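Local atomic coordinates of secreted protein (Streptomyces lividans TK24, PDB entry 5LXZ), a protein that is a secreted copper metalloradical protein of the AA5 family, probably an oxidase related to galactose oxidase. Residues Arg439-Pro443 / Asp444-Phe448. The protein carries 1 engineered substitution. Numbering follows the deposited sequence.
Sequences RLYHP and DTNEF. With EDO (1,2-ethanediol), chain H.
Tyr-441 and Phe-448 face each other across a tight antiparallel beta hairpin, a local turn contact at the surface of a Kelch motif; strand 447-450 is an edge strand of its four-stranded propeller blade. The hairpin turn carries a G1 beta bulge: Asn-446, whose phi of 55° gives the left-handed conformation of the first bulge residue, and Glu-447 both stand opposite His-442. His-442 N gives a nearly straight bond to Glu-447 O (3.0 Å), while His-442 O takes weak bonds, among them a bent one from Asn-446 N, short at 2.8 Å. On the face shared by Arg-439, Tyr-441 and Phe-448, the tyrosine ring turns its edge toward the face of the phenylalanine, planes at 74° and centroids 5.9 Å apart. Arg-439 CD makes a CH-pi contact over a face of the same Phe-448 ring, 3.9 Å from its centroid, and Arg-439 NH2 hydrogen-bonds to Gln-437 OE1. In Tyr-441, CG anti to the backbone N (chi1 175°) carries the ring forward alongside the turn, and its hydroxyl donates to Asn-446 OD1 at 2.6 Å, the oxygen lying near the ring plane and the amide standing almost perpendicular to it. Ile-385 of the neighbouring blade and Pro-399 also touch both of these side chains. A phenylalanine in place of Tyr-441 would probably leave Asn-446 OD1 without its donor and the amide freer to turn. On the other face, His-442 NE2 hydrogen-bonds to Glu-449 OE1. The chemistry thus implies a division of labour: backbone bonds close the turn, while one phenol both packs against an aromatic ring and fixes the bulge asparagine.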
ATOM      1  N   ARG A 439      -3.604  10.708 -16.277  1.00  7.64           N
ATOM      2  CA  ARG A 439      -4.802  10.408 -16.984  1.00  8.51           C
ATOM      3  C   ARG A 439      -5.974  10.409 -16.033  1.00  8.27           C
ATOM      4  O   ARG A 439      -5.837  10.094 -14.843  1.00  8.12           O
ATOM      5  CB  ARG A 439      -4.745   9.024 -17.618  1.00  9.02           C
ATOM      6  CG  ARG A 439      -3.726   8.899 -18.722  1.00  9.59           C
ATOM      7  CD  ARG A 439      -3.432   7.438 -18.986  1.00  9.80           C
ATOM      8  NE  ARG A 439      -2.572   7.299 -20.163  1.00 10.58           N
ATOM      9  CZ  ARG A 439      -1.272   7.562 -20.192  1.00 10.73           C
ATOM     10  NH1 ARG A 439      -0.600   7.904 -19.100  1.00 10.08           N
ATOM     11  NH2 ARG A 439      -0.598   7.484 -21.362  1.00 11.51           N
ATOM     12  N   LEU A 440      -7.132  10.727 -16.569  1.00  8.06           N
ATOM     13  CA  LEU A 440      -8.391  10.441 -15.927  1.00  8.07           C
ATOM     14  C   LEU A 440      -9.018   9.214 -16.533  1.00  9.07           C
ATOM     15  O   LEU A 440      -9.211   9.143 -17.769  1.00  9.24           O
ATOM     16  CB  LEU A 440      -9.348  11.632 -16.017  1.00  8.95           C
ATOM     17  CG  LEU A 440      -8.958  12.906 -15.302  1.00  9.16           C
ATOM     18  CD1 LEU A 440      -9.905  14.015 -15.699  1.00 10.20           C
ATOM     19  CD2 LEU A 440      -8.913  12.755 -13.783  1.00  9.84           C
ATOM     20  N   TYR A 441      -9.341   8.220 -15.711  1.00  8.59           N
ATOM     21  CA  TYR A 441     -10.143   7.072 -16.134  1.00  8.98           C
ATOM     22  C   TYR A 441     -11.599   7.431 -15.913  1.00  9.44           C
ATOM     23  O   TYR A 441     -11.974   7.945 -14.859  1.00  9.30           O
ATOM     24  CB  TYR A 441      -9.804   5.840 -15.304  1.00  9.43           C
ATOM     25  CG  TYR A 441     -10.695   4.684 -15.625  1.00  9.43           C
ATOM     26  CD1 TYR A 441     -10.632   4.048 -16.874  1.00 10.11           C
ATOM     27  CD2 TYR A 441     -11.664   4.259 -14.736  1.00  9.81           C
ATOM     28  CE1 TYR A 441     -11.519   3.022 -17.190  1.00 10.17           C
ATOM     29  CE2 TYR A 441     -12.500   3.219 -15.024  1.00 10.08           C
ATOM     30  CZ  TYR A 441     -12.440   2.601 -16.264  1.00 10.73           C
ATOM     31  OH  TYR A 441     -13.316   1.586 -16.547  1.00 11.51           O
ATOM     32  N   HIS A 442     -12.420   7.173 -16.918  1.00 10.33           N
ATOM     33  CA  HIS A 442     -13.823   7.465 -16.863  1.00 12.01           C
ATOM     34  C   HIS A 442     -14.570   6.132 -16.870  1.00 12.64           C
ATOM     35  O   HIS A 442     -14.579   5.461 -17.895  1.00 12.45           O
ATOM     36  CB  HIS A 442     -14.182   8.281 -18.099  1.00 13.13           C
ATOM     37  CG  HIS A 442     -13.568   9.643 -18.114  1.00 14.27           C
ATOM     38  ND1 HIS A 442     -13.976  10.645 -17.252  1.00 16.74           N
ATOM     39  CD2 HIS A 442     -12.570  10.160 -18.854  1.00 15.43           C
ATOM     40  CE1 HIS A 442     -13.258  11.730 -17.480  1.00 16.68           C
ATOM     41  NE2 HIS A 442     -12.407  11.467 -18.455  1.00 17.02           N
ATOM     42  N   PRO A 443     -15.139   5.703 -15.727  1.00 14.79           N
ATOM     43  CA  PRO A 443     -15.805   4.372 -15.703  1.00 17.31           C
ATOM     44  C   PRO A 443     -16.994   4.253 -16.663  1.00 19.59           C
ATOM     45  O   PRO A 443     -17.262   3.162 -17.176  1.00 18.98           O
ATOM     46  CB  PRO A 443     -16.262   4.205 -14.247  1.00 17.83           C
ATOM     47  CG  PRO A 443     -15.427   5.155 -13.472  1.00 18.14           C
ATOM     48  CD  PRO A 443     -15.011   6.282 -14.378  1.00 15.90           C
ATOM     49  N   ASP A 444     -17.665   5.367 -16.935  1.00 21.51           N
ATOM     50  CA  ASP A 444     -18.836   5.339 -17.820  1.00 25.25           C
ATOM     51  C   ASP A 444     -18.478   5.077 -19.294  1.00 24.37           C
ATOM     52  O   ASP A 444     -19.261   4.433 -20.012  1.00 26.03           O
ATOM     53  CB  ASP A 444     -19.749   6.575 -17.615  1.00 28.65           C
ATOM     54  CG  ASP A 444     -19.038   7.922 -17.849  1.00 35.11           C
ATOM     55  OD1 ASP A 444     -17.812   7.965 -18.102  1.00 38.56           O
ATOM     56  OD2 ASP A 444     -19.732   8.966 -17.753  1.00 40.63           O
ATOM     57  N   THR A 445     -17.293   5.501 -19.734  1.00 19.22           N
ATOM     58  CA  THR A 445     -16.830   5.234 -21.096  1.00 18.48           C
ATOM     59  C   THR A 445     -15.774   4.126 -21.152  1.00 16.22           C
ATOM     60  O   THR A 445     -15.410   3.630 -22.217  1.00 15.27           O
ATOM     61  CB  THR A 445     -16.232   6.487 -21.712  1.00 20.51           C
ATOM     62  OG1 THR A 445     -15.083   6.896 -20.953  1.00 19.29           O
ATOM     63  CG2 THR A 445     -17.298   7.614 -21.764  1.00 22.56           C
ATOM     64  N   ASN A 446     -15.263   3.726 -19.985  1.00 14.38           N
ATOM     65  CA  ASN A 446     -14.145   2.775 -19.914  1.00 13.28           C
ATOM     66  C   ASN A 446     -12.929   3.193 -20.704  1.00 12.58           C
ATOM     67  O   ASN A 446     -12.216   2.353 -21.266  1.00 12.48           O
ATOM     68  CB  ASN A 446     -14.617   1.363 -20.278  1.00 13.26           C
ATOM     69  CG  ASN A 446     -13.670   0.271 -19.796  1.00 13.72           C
ATOM     70  OD1 ASN A 446     -12.986   0.393 -18.783  1.00 12.49           O
ATOM     71  ND2 ASN A 446     -13.655  -0.816 -20.509  1.00 14.62           N
ATOM     72  N   GLU A 447     -12.649   4.498 -20.687  1.00 13.02           N
ATOM     73  CA  GLU A 447     -11.485   5.024 -21.370  1.00 14.05           C
ATOM     74  C   GLU A 447     -10.680   5.939 -20.489  1.00 11.88           C
ATOM     75  O   GLU A 447     -11.194   6.507 -19.536  1.00 11.89           O
ATOM     76  CB  GLU A 447     -11.900   5.812 -22.630  1.00 16.83           C
ATOM     77  CG  GLU A 447     -12.685   4.991 -23.660  1.00 20.02           C
ATOM     78  CD  GLU A 447     -11.852   4.068 -24.506  1.00 24.26           C
ATOM     79  OE1 GLU A 447     -10.718   3.678 -24.135  1.00 25.84           O
ATOM     80  OE2 GLU A 447     -12.353   3.691 -25.610  1.00 29.95           O
ATOM     81  N   PHE A 448      -9.431   6.117 -20.875  1.00 11.65           N
ATOM     82  CA  PHE A 448      -8.534   7.119 -20.298  1.00 11.54           C
ATOM     83  C   PHE A 448      -8.560   8.394 -21.131  1.00 12.79           C
ATOM     84  O   PHE A 448      -8.643   8.348 -22.358  1.00 13.59           O
ATOM     85  CB  PHE A 448      -7.089   6.635 -20.320  1.00 11.44           C
ATOM     86  CG  PHE A 448      -6.711   5.702 -19.203  1.00 11.22           C
ATOM     87  CD1 PHE A 448      -6.874   6.080 -17.894  1.00 11.12           C
ATOM     88  CD2 PHE A 448      -6.039   4.514 -19.479  1.00 11.82           C
ATOM     89  CE1 PHE A 448      -6.453   5.247 -16.864  1.00 11.26           C
ATOM     90  CE2 PHE A 448      -5.628   3.674 -18.460  1.00 11.24           C
ATOM     91  CZ  PHE A 448      -5.824   4.054 -17.155  1.00 11.33           C
TER
HETATM   92  C1  EDO H 707     -10.703  -1.242 -23.560  1.00 42.74           C
HETATM   93  O1  EDO H 707     -11.323  -2.500 -23.277  1.00 46.78           O
HETATM   94  C2  EDO H 707     -11.565  -0.160 -22.927  1.00 42.73           C
HETATM   95  O2  EDO H 707     -11.408   1.122 -23.543  1.00 41.31           O